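Local structure of Hydrogenase/urease maturation factor HypB (Helicobacter pylori, 4LPS) at residues S28-K33 with S144-G149; G45-N50 with E234-T239; K73-E78 with E123-K128; S129-I134 with E230-N235. The protein is a nickel- and zinc-binding GTPase whose weak GTP hydrolysis is essential for inserting nickel into [NiFe] hydrogenases, and which urease maturation also requires. One frame throughout, in Å; residues are numbered along the deposited sequence.

Contact 1 of 4, residues S28-K33 with S144-G149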
# COMPACT_ATOMS: atom_id res chain seq x y z
N SER A 28 15.92 3.91 -16.34
CA SER A 28 15.52 4.95 -15.40
C SER A 28 14.28 5.72 -15.85
O SER A 28 13.85 6.63 -15.14
CB SER A 28 16.66 5.94 -15.15
OG SER A 28 17.65 5.39 -14.30
N LYS A 29 13.70 5.36 -16.99
CA LYS A 29 12.52 6.05 -17.51
C LYS A 29 11.42 6.12 -16.45
O LYS A 29 10.88 7.20 -16.17
CB LYS A 29 12.00 5.36 -18.78
CG LYS A 29 10.88 6.10 -19.52
CD LYS A 29 9.49 5.55 -19.19
CE LYS A 29 8.42 6.13 -20.11
NZ LYS A 29 7.05 5.66 -19.75
N ASN A 30 11.09 4.98 -15.85
CA ASN A 30 10.15 4.98 -14.74
C ASN A 30 10.78 5.64 -13.52
O ASN A 30 10.11 6.36 -12.78
CB ASN A 30 9.68 3.56 -14.40
CG ASN A 30 8.59 3.56 -13.34
OD1 ASN A 30 7.46 3.95 -13.60
ND2 ASN A 30 8.94 3.13 -12.13
N ASP A 31 12.07 5.37 -13.30
CA ASP A 31 12.81 5.96 -12.18
C ASP A 31 12.85 7.49 -12.26
O ASP A 31 12.70 8.17 -11.25
CB ASP A 31 14.24 5.41 -12.14
CG ASP A 31 14.39 4.23 -11.19
OD1 ASP A 31 13.38 3.77 -10.62
OD2 ASP A 31 15.54 3.77 -11.01
N ILE A 32 13.07 8.01 -13.46
CA ILE A 32 13.03 9.46 -13.68
C ILE A 32 11.64 10.00 -13.34
O ILE A 32 11.51 10.95 -12.57
CB ILE A 32 13.37 9.83 -15.14
CG1 ILE A 32 14.83 9.51 -15.46
CG2 ILE A 32 13.10 11.31 -15.39
CD1 ILE A 32 15.82 10.28 -14.61
N LYS A 33 10.62 9.39 -13.92
CA LYS A 33 9.24 9.81 -13.71
C LYS A 33 8.80 9.68 -12.25
O LYS A 33 8.03 10.50 -11.76
CB LYS A 33 8.29 9.01 -14.62
CG LYS A 33 6.88 9.57 -14.65
CD LYS A 33 6.91 11.03 -15.07
CE LYS A 33 5.51 11.57 -15.30
NZ LYS A 33 5.51 13.06 -15.48
N SER A 144 6.91 -4.89 -7.75
CA SER A 144 8.17 -4.76 -7.02
C SER A 144 9.29 -4.13 -7.85
O SER A 144 10.35 -3.80 -7.32
CB SER A 144 8.62 -6.13 -6.50
OG SER A 144 9.13 -6.93 -7.54
N SER A 145 9.05 -3.97 -9.15
CA SER A 145 10.07 -3.45 -10.06
C SER A 145 9.81 -2.01 -10.51
O SER A 145 10.54 -1.49 -11.35
CB SER A 145 10.18 -4.35 -11.29
OG SER A 145 10.74 -5.61 -10.96
N TYR A 146 8.78 -1.37 -9.96
CA TYR A 146 8.44 -0.01 -10.39
C TYR A 146 8.29 0.99 -9.25
O TYR A 146 7.29 1.00 -8.54
CB TYR A 146 7.15 -0.04 -11.22
CG TYR A 146 7.28 -0.85 -12.49
CD1 TYR A 146 7.03 -2.22 -12.49
CD2 TYR A 146 7.68 -0.26 -13.68
CE1 TYR A 146 7.16 -2.97 -13.64
CE2 TYR A 146 7.81 -1.00 -14.83
CZ TYR A 146 7.55 -2.35 -14.81
OH TYR A 146 7.68 -3.10 -15.96
N ASN A 147 9.32 1.82 -9.07
CA ASN A 147 9.26 2.95 -8.16
C ASN A 147 8.10 3.88 -8.52
O ASN A 147 7.95 4.26 -9.68
CB ASN A 147 10.58 3.73 -8.18
CG ASN A 147 10.76 4.62 -6.96
OD1 ASN A 147 9.80 5.13 -6.39
ND2 ASN A 147 12.01 4.81 -6.56
N LEU A 148 7.27 4.23 -7.54
CA LEU A 148 6.18 5.17 -7.78
C LEU A 148 6.42 6.47 -7.02
O LEU A 148 5.54 7.33 -6.95
CB LEU A 148 4.84 4.55 -7.37
CG LEU A 148 4.46 3.25 -8.09
CD1 LEU A 148 3.17 2.67 -7.54
CD2 LEU A 148 4.35 3.48 -9.59
N GLY A 149 7.62 6.61 -6.46
CA GLY A 149 7.97 7.80 -5.70
C GLY A 149 7.42 7.80 -4.28
O GLY A 149 7.43 8.83 -3.62
O HOH W 1 11.29 1.99 -11.28
O HOH W 2 14.18 2.86 -8.12

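Contact 2 of 4, residues G45-N50 with E234-T239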
# COMPACT_ATOMS: atom_id res chain seq x y z
N GLY A 45 2.69 18.52 -0.07
CA GLY A 45 2.78 18.11 1.32
C GLY A 45 2.09 16.79 1.59
O GLY A 45 1.40 16.63 2.60
N LEU A 46 2.30 15.83 0.70
CA LEU A 46 1.70 14.51 0.84
C LEU A 46 2.70 13.45 1.27
O LEU A 46 3.81 13.37 0.73
CB LEU A 46 1.04 14.08 -0.48
CG LEU A 46 0.01 15.02 -1.09
CD1 LEU A 46 -0.27 14.63 -2.53
CD2 LEU A 46 -1.27 14.99 -0.27
N TYR A 47 2.30 12.63 2.24
CA TYR A 47 3.05 11.43 2.57
C TYR A 47 2.44 10.27 1.80
O TYR A 47 1.28 9.91 2.01
CB TYR A 47 3.03 11.15 4.08
CG TYR A 47 4.12 10.21 4.54
CD1 TYR A 47 5.43 10.65 4.66
CD2 TYR A 47 3.85 8.88 4.84
CE1 TYR A 47 6.44 9.80 5.08
CE2 TYR A 47 4.85 8.02 5.26
CZ TYR A 47 6.14 8.49 5.37
OH TYR A 47 7.14 7.64 5.79
N VAL A 48 3.21 9.70 0.88
CA VAL A 48 2.66 8.76 -0.09
C VAL A 48 2.98 7.30 0.25
O VAL A 48 4.14 6.95 0.49
CB VAL A 48 3.16 9.08 -1.51
CG1 VAL A 48 2.57 8.12 -2.52
CG2 VAL A 48 2.80 10.51 -1.86
N LEU A 49 1.94 6.48 0.27
CA LEU A 49 2.08 5.06 0.57
C LEU A 49 1.70 4.21 -0.64
O LEU A 49 0.73 4.51 -1.35
CB LEU A 49 1.21 4.67 1.77
CG LEU A 49 1.33 5.54 3.03
CD1 LEU A 49 0.31 5.12 4.08
CD2 LEU A 49 2.74 5.44 3.60
N ASN A 50 2.49 3.17 -0.89
CA ASN A 50 2.23 2.24 -1.98
C ASN A 50 1.98 0.84 -1.43
O ASN A 50 2.90 0.17 -0.95
CB ASN A 50 3.41 2.24 -2.96
CG ASN A 50 3.29 1.16 -4.02
OD1 ASN A 50 2.19 0.85 -4.48
ND2 ASN A 50 4.43 0.59 -4.41
N GLU A 234 8.20 11.70 11.15
CA GLU A 234 9.63 11.56 10.93
C GLU A 234 10.01 11.93 9.50
O GLU A 234 11.19 12.15 9.20
CB GLU A 234 10.08 10.13 11.21
CG GLU A 234 9.71 9.60 12.58
CD GLU A 234 10.04 8.12 12.74
OE1 GLU A 234 10.40 7.48 11.73
OE2 GLU A 234 9.94 7.60 13.87
N ASN A 235 9.01 12.00 8.63
CA ASN A 235 9.20 12.08 7.19
C ASN A 235 10.13 10.97 6.71
O ASN A 235 11.13 11.22 6.03
CB ASN A 235 9.75 13.45 6.77
CG ASN A 235 9.75 13.64 5.26
OD1 ASN A 235 8.80 13.24 4.57
ND2 ASN A 235 10.81 14.23 4.73
N TYR A 236 9.82 9.73 7.09
CA TYR A 236 10.52 8.58 6.54
C TYR A 236 10.30 8.50 5.04
O TYR A 236 9.16 8.48 4.57
CB TYR A 236 10.07 7.27 7.20
CG TYR A 236 10.67 6.04 6.56
CD1 TYR A 236 11.94 5.60 6.91
CD2 TYR A 236 9.97 5.32 5.60
CE1 TYR A 236 12.50 4.48 6.32
CE2 TYR A 236 10.52 4.21 5.00
CZ TYR A 236 11.78 3.79 5.37
OH TYR A 236 12.33 2.67 4.78
N GLN A 237 11.40 8.42 4.29
CA GLN A 237 11.31 8.31 2.84
C GLN A 237 12.21 7.18 2.39
O GLN A 237 13.44 7.27 2.47
CB GLN A 237 11.72 9.62 2.17
CG GLN A 237 10.80 10.79 2.48
CD GLN A 237 9.52 10.76 1.67
OE1 GLN A 237 9.43 10.05 0.66
NE2 GLN A 237 8.53 11.52 2.10
N SER A 238 11.59 6.11 1.91
CA SER A 238 12.31 4.91 1.50
C SER A 238 13.36 5.21 0.44
O SER A 238 13.10 5.94 -0.52
CB SER A 238 11.34 3.85 0.98
OG SER A 238 12.03 2.71 0.50
N THR A 239 14.55 4.65 0.62
CA THR A 239 15.61 4.81 -0.35
C THR A 239 15.73 3.55 -1.20
O THR A 239 16.75 3.34 -1.86
CB THR A 239 16.97 5.09 0.33
OG1 THR A 239 17.30 4.00 1.20
CG2 THR A 239 16.91 6.37 1.14
O HOH W 3 5.68 11.29 0.60

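Contact 3 of 4, residues K73-E78 with E123-K128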
# COMPACT_ATOMS: atom_id res chain seq x y z
N LYS A 73 -6.13 11.44 7.47
CA LYS A 73 -6.68 12.12 6.30
C LYS A 73 -5.96 11.70 5.03
O LYS A 73 -4.78 11.98 4.86
CB LYS A 73 -6.59 13.63 6.48
CG LYS A 73 -7.23 14.16 7.74
CD LYS A 73 -6.78 15.58 8.02
CE LYS A 73 -7.20 16.03 9.40
NZ LYS A 73 -6.62 17.36 9.75
N PHE A 74 -6.67 11.01 4.15
CA PHE A 74 -6.05 10.49 2.93
C PHE A 74 -7.00 10.44 1.74
O PHE A 74 -8.22 10.45 1.89
CB PHE A 74 -5.49 9.09 3.20
CG PHE A 74 -6.54 8.04 3.40
CD1 PHE A 74 -7.18 7.91 4.63
CD2 PHE A 74 -6.89 7.18 2.38
CE1 PHE A 74 -8.15 6.95 4.83
CE2 PHE A 74 -7.86 6.21 2.57
CZ PHE A 74 -8.49 6.09 3.79
N CYS A 75 -6.41 10.40 0.55
CA CYS A 75 -7.15 10.12 -0.68
C CYS A 75 -6.45 8.95 -1.37
O CYS A 75 -5.32 8.60 -1.02
CB CYS A 75 -7.22 11.36 -1.58
SG CYS A 75 -5.64 12.06 -2.04
N VAL A 76 -7.12 8.33 -2.33
CA VAL A 76 -6.63 7.07 -2.87
C VAL A 76 -6.50 7.07 -4.40
O VAL A 76 -7.35 7.60 -5.11
CB VAL A 76 -7.55 5.90 -2.45
CG1 VAL A 76 -7.05 4.58 -3.02
CG2 VAL A 76 -7.63 5.80 -0.93
N VAL A 77 -5.40 6.49 -4.87
CA VAL A 77 -5.27 6.14 -6.28
C VAL A 77 -5.36 4.62 -6.40
O VAL A 77 -4.55 3.89 -5.82
CB VAL A 77 -3.94 6.65 -6.86
CG1 VAL A 77 -3.65 5.96 -8.18
CG2 VAL A 77 -3.97 8.16 -7.04
N GLU A 78 -6.35 4.14 -7.15
CA GLU A 78 -6.62 2.70 -7.26
C GLU A 78 -6.11 2.14 -8.56
O GLU A 78 -6.39 2.67 -9.63
CB GLU A 78 -8.12 2.42 -7.14
CG GLU A 78 -8.65 2.35 -5.73
CD GLU A 78 -8.23 1.08 -5.02
OE1 GLU A 78 -8.45 1.00 -3.79
OE2 GLU A 78 -7.70 0.16 -5.68
N GLU A 123 -9.71 18.45 -7.84
CA GLU A 123 -10.92 18.19 -7.06
C GLU A 123 -10.77 18.70 -5.63
O GLU A 123 -11.75 18.76 -4.89
CB GLU A 123 -11.24 16.70 -7.07
CG GLU A 123 -11.82 16.20 -8.39
CD GLU A 123 -11.78 14.69 -8.52
OE1 GLU A 123 -11.37 14.01 -7.56
OE2 GLU A 123 -12.15 14.18 -9.60
N GLY A 124 -9.54 19.05 -5.25
CA GLY A 124 -9.28 19.58 -3.92
C GLY A 124 -8.98 18.50 -2.90
O GLY A 124 -8.83 18.78 -1.71
N ALA A 125 -8.90 17.26 -3.37
CA ALA A 125 -8.65 16.12 -2.49
C ALA A 125 -7.26 16.16 -1.86
O ALA A 125 -7.08 15.74 -0.72
CB ALA A 125 -8.83 14.83 -3.26
N LEU A 126 -6.28 16.65 -2.62
CA LEU A 126 -4.90 16.71 -2.13
C LEU A 126 -4.72 17.76 -1.04
O LEU A 126 -3.95 17.55 -0.09
CB LEU A 126 -3.94 17.01 -3.29
CG LEU A 126 -3.86 15.97 -4.41
CD1 LEU A 126 -2.72 16.30 -5.35
CD2 LEU A 126 -3.71 14.57 -3.84
N GLU A 127 -5.42 18.88 -1.16
CA GLU A 127 -5.34 19.95 -0.18
C GLU A 127 -5.77 19.48 1.21
O GLU A 127 -5.22 19.92 2.22
CB GLU A 127 -6.20 21.14 -0.61
CG GLU A 127 -5.58 22.04 -1.66
CD GLU A 127 -6.46 23.22 -2.02
OE1 GLU A 127 -7.51 23.40 -1.36
OE2 GLU A 127 -6.12 23.97 -2.96
N LYS A 128 -6.75 18.58 1.26
CA LYS A 128 -7.29 18.11 2.53
C LYS A 128 -6.61 16.85 3.06
O LYS A 128 -6.99 16.34 4.12
CB LYS A 128 -8.80 17.86 2.39
CG LYS A 128 -9.58 19.07 1.88
CD LYS A 128 -11.01 18.70 1.49
CE LYS A 128 -11.95 19.88 1.67
NZ LYS A 128 -11.53 21.05 0.84

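Contact 4 of 4, residues S129-I134 with E230-N235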
# COMPACT_ATOMS: atom_id res chain seq x y z
N SER A 129 -5.62 16.34 2.34
CA SER A 129 -5.02 15.06 2.70
C SER A 129 -3.60 15.18 3.24
O SER A 129 -2.80 15.98 2.73
CB SER A 129 -5.03 14.11 1.50
OG SER A 129 -6.34 13.89 1.02
N ASP A 130 -3.30 14.40 4.27
CA ASP A 130 -1.93 14.24 4.75
C ASP A 130 -1.26 13.07 4.04
O ASP A 130 -0.04 13.00 3.93
CB ASP A 130 -1.91 14.01 6.26
CG ASP A 130 -2.35 15.24 7.04
OD1 ASP A 130 -2.04 16.36 6.58
OD2 ASP A 130 -2.99 15.08 8.09
N PHE A 131 -2.09 12.15 3.55
CA PHE A 131 -1.59 10.95 2.90
C PHE A 131 -2.22 10.78 1.53
O PHE A 131 -3.41 11.04 1.34
CB PHE A 131 -1.89 9.71 3.75
CG PHE A 131 -1.22 9.70 5.10
CD1 PHE A 131 -1.79 10.37 6.18
CD2 PHE A 131 -0.04 9.01 5.29
CE1 PHE A 131 -1.18 10.36 7.42
CE2 PHE A 131 0.58 8.99 6.54
CZ PHE A 131 0.01 9.67 7.60
N LEU A 132 -1.40 10.37 0.57
CA LEU A 132 -1.92 9.88 -0.70
C LEU A 132 -1.59 8.41 -0.78
O LEU A 132 -0.42 8.02 -0.72
CB LEU A 132 -1.33 10.65 -1.89
CG LEU A 132 -1.61 10.04 -3.27
CD1 LEU A 132 -3.07 10.24 -3.67
CD2 LEU A 132 -0.70 10.64 -4.33
N ILE A 133 -2.62 7.58 -0.90
CA ILE A 133 -2.43 6.14 -0.84
C ILE A 133 -2.64 5.50 -2.20
O ILE A 133 -3.68 5.66 -2.83
CB ILE A 133 -3.38 5.51 0.20
CG1 ILE A 133 -3.04 6.03 1.60
CG2 ILE A 133 -3.29 3.99 0.16
CD1 ILE A 133 -3.82 5.38 2.73
N ILE A 134 -1.61 4.78 -2.65
CA ILE A 134 -1.67 4.03 -3.89
C ILE A 134 -1.97 2.56 -3.59
O ILE A 134 -1.17 1.89 -2.92
CB ILE A 134 -0.35 4.15 -4.68
CG1 ILE A 134 -0.07 5.62 -5.02
CG2 ILE A 134 -0.40 3.31 -5.95
CD1 ILE A 134 1.33 5.87 -5.54
N GLU A 230 3.26 8.42 12.66
CA GLU A 230 4.60 8.68 13.17
C GLU A 230 5.62 8.70 12.03
O GLU A 230 6.58 9.47 12.06
CB GLU A 230 4.99 7.63 14.22
CG GLU A 230 6.47 7.61 14.58
CD GLU A 230 6.92 8.89 15.27
OE1 GLU A 230 6.07 9.64 15.78
OE2 GLU A 230 8.15 9.13 15.30
N LYS A 231 5.40 7.86 11.03
CA LYS A 231 6.29 7.81 9.88
C LYS A 231 6.25 9.12 9.10
O LYS A 231 7.28 9.61 8.65
CB LYS A 231 5.95 6.62 8.98
CG LYS A 231 6.59 5.33 9.47
CD LYS A 231 8.11 5.49 9.51
CE LYS A 231 8.79 4.29 10.12
NZ LYS A 231 8.86 4.43 11.60
N LYS A 232 5.05 9.68 8.93
CA LYS A 232 4.91 10.99 8.31
C LYS A 232 5.59 12.05 9.15
O LYS A 232 6.23 12.96 8.62
CB LYS A 232 3.44 11.36 8.11
CG LYS A 232 3.25 12.77 7.58
CD LYS A 232 1.80 13.11 7.29
CE LYS A 232 1.67 14.57 6.88
NZ LYS A 232 1.80 14.74 5.40
N ARG A 233 5.46 11.92 10.47
CA ARG A 233 6.08 12.84 11.42
C ARG A 233 7.59 12.88 11.24
O ARG A 233 8.20 13.95 11.22
CB ARG A 233 5.73 12.43 12.85
CG ARG A 233 5.62 13.59 13.82
CD ARG A 233 4.40 13.42 14.72
NE ARG A 233 4.36 12.10 15.33
CZ ARG A 233 3.25 11.48 15.72
NH1 ARG A 233 3.32 10.27 16.27
NH2 ARG A 233 2.07 12.06 15.55
N GLU A 234 8.20 11.70 11.15
CA GLU A 234 9.63 11.56 10.93
C GLU A 234 10.01 11.93 9.50
O GLU A 234 11.19 12.15 9.20
CB GLU A 234 10.08 10.13 11.21
CG GLU A 234 9.71 9.60 12.58
CD GLU A 234 10.04 8.12 12.74
OE1 GLU A 234 10.40 7.48 11.73
OE2 GLU A 234 9.94 7.60 13.87
N ASN A 235 9.01 12.00 8.63
CA ASN A 235 9.20 12.08 7.19
C ASN A 235 10.13 10.97 6.71
O ASN A 235 11.13 11.22 6.03
CB ASN A 235 9.75 13.45 6.77
CG ASN A 235 9.75 13.64 5.26
OD1 ASN A 235 8.80 13.24 4.57
ND2 ASN A 235 10.81 14.23 4.73
O HOH W 4 0.05 16.84 4.90

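Contact 1 of 4, residues S28-K33 with S144-G149
Next to the nickel site, where Cys-106 and Cys-142 bind the metal, Asn-30 in the first turn of helix 29-43 meets Tyr-146 and Asn-147 of the loop between strands 131-135 and 152-158. The Asn-30 amide reaches across to this loop because chi1 (-174°) sets CG opposite the backbone N. ND2 donates to Asn-147 O at 2.9 Å; the bond is bent, 134° at the hydrogen, and the acceptor sits out of the amide plane. The same amide stands at the edge of the Tyr-146 ring, the two planes nearly perpendicular at 82°, with CG of Asn-30 3.9 Å from CD2 of Tyr-146. A water fills the corner beside it, accepting from Asn-30 ND2 at 2.7 Å and from Asn-147 N at 3.0 Å while donating to Asp-31 OD1 at 2.8 Å. ND2 of Asn-30 thus serves both the loop carbonyl and this water. A second water, donating to Asp-31 OD1, is held only weakly by Asn-147 ND2. Besides taking both waters, Asp-31 OD1 comes to 3.7 Å from CB of Asn-147. The loop is shaped by an Asx turn, in which Asn-147 OD1 accepts from Gly-149 N at 2.6 Å. Tyr-146 stacks on His-107, inferred to be a nickel ligand in the nucleotide-free protein, and its side chain lies about 7 Å from the bound nickel. Asn-30 OD1 accepts from Ala-110 N at the start of helix 110-122, so one amide ties helix 29-43 both to that helix and to the loop leading into strand 152-158.

Contact 2 of 4, residues G45-N50 with E234-T239
Tyr-47 OH donates to the carbonyl oxygen of Tyr-236 in a short bond of 2.5 Å, the donor tilted 21° from the carbonyl plane. The carbonyl oxygen lies near the plane of the Tyr-47 ring, at its phenolic edge. That hydroxyl also sits 3.3 Å from CB of Tyr-236 and in the plane of the Tyr-236 ring, at its edge, so the phenol tip is packed as well as bonded. Further back along the Tyr-47 ring, Gln-237 runs past in the opposite sense, its NE2 4.0 Å from CE1 of Tyr-47. A bend at chi2 (-79°) turns the Gln-237 amide back toward Asn-235, whose OD1 takes an almost straight bond from NE2 at 3.0 Å. The acceptor lies in the Gln-237 amide plane, which helps fix the rotation of that amide. A water accepts from Gln-237 NE2 at 3.2 Å and from Val-48 N at 3.0 Å and donates to Leu-46 O at 2.8 Å, linking the tail to the backbone where strand 47-52 begins. This strand is central in the parallel sheet of the P-loop NTPase fold, and the tail follows helix 218-234. Asn-235, with positive phi, is the C-prime residue of the Schellman motif that ends the helix and sends the chain past Tyr-47. Outside the two segments, Lys-231 and Lys-232 also touch the Tyr-47 side chain, and Tyr-236 OH is hydrogen-bonded to Asp-177.

Contact 3 of 4, residues K73-E78 with E123-K128
The backbones of 73-78 and 123-128 run past each other in opposite senses without pairing, CA of Cys-75 lying 6.4 Å from CA of Ala-125 and CA of Lys-73 7.1 Å from CA of Lys-128. Cys-75 carries most of the buried part. Its CB points at the loop and lies 4.2 Å from CB of Ala-125. With chi1 at 57°, SG is set between the backbone N and the carbonyl carbon and leans toward Leu-126, whose CD2 branch meets it at 3.6 Å. Although CB of Leu-126 heads away from the strand, its CG lies anti to the carbonyl carbon (chi1 -62°), bringing that methyl back to the sulfur. SG is also 4.2 Å from Ala-125 O, an oxygen hydrogen-bonded to Ser-129 OG. The loop closes a beta-alpha-beta crossover: the chain leaves strand 97-101, passes through helix 110-122 and enters strand 131-135, bridging strand 74-80, which lies between those two strands in the sheet. Gly-124, with positive phi, ends the helix in a Schellman motif, and residues 125-127 then keep helical backbone angles without regular helical bonds, forming the turn that Cys-75 packs against. At the exposed end, Lys-73 packs on backbone: its CB lies 3.6 Å from Lys-128 O, and its CD passes the same oxygen at 4.0 Å before the extended chain leads the ammonium group away. Leu-126 also touches Phe-117 and Lys-121 of helix 110-122, while Ser-96 touches Ala-125 and Leu-132 touches Cys-75.

Contact 4 of 4, residues S129-I134 with E230-N235
Lys-232 leaves helix 218-234 pointing at Phe-131 and Asp-130, and from CB to CE its chain is fully extended. CB rests against the far end of the Phe-131 ring, 3.9 Å from CZ. CD then comes over one face of that ring in a CH-pi contact, 4.3 Å from the centroid and 27° off the normal. CE passes 3.7 Å from CB of Asp-130, the two side chains crossing at about a right angle. There the chain bends (chi4 91°), and NZ swings to Asp-130 O, donating at 2.9 Å in the carbonyl plane and on a lone pair. NZ also donates to a water at 2.8 Å, and this water in turn donates to Asp-130 OD1 at 2.7 Å. The water joins the ammonium group to the carboxylate; OD1 of Asp-130 and NZ lie 4.3 Å apart, beyond a direct salt bridge. NZ also lies above the Phe-131 ring, too far for more than a weak cation-pi attraction. The contact fastens the last turns of helix 218-234 to the start of strand 131-135, an interior strand of the parallel P-loop NTPase sheet flanked by 47-52 and 74-80. Asp-130 O also takes the backbone N of Tyr-47, and Phe-72 meets the Phe-131 ring. Within the helix, Arg-233 grips Glu-230 OE1 side-on through NE and NH1.

In the fold
Contact 1 lies at the surface near the nickel site, whereas contact 3 is largely buried and contacts 2 and 4 are partly so. Contacts 2 and 4 hold the end of helix 218-234 and the tail after it to neighbouring strands 47-52 and 131-135; they share Glu-234 and Asn-235, and their centres are about 6 Å apart. Contact 3 joins strand 74-80, on the other side of strand 131-135, to the loop feeding that strand. Its chemistry is mostly apolar, while contacts 2 and 4 set aromatic rings beside single hydrogen bonds to carbonyl oxygens and contact 1 relies on amides and water. Leu-148 of contact 1 packs on Asn-50 and Ile-134, reaching contacts 2 and 4.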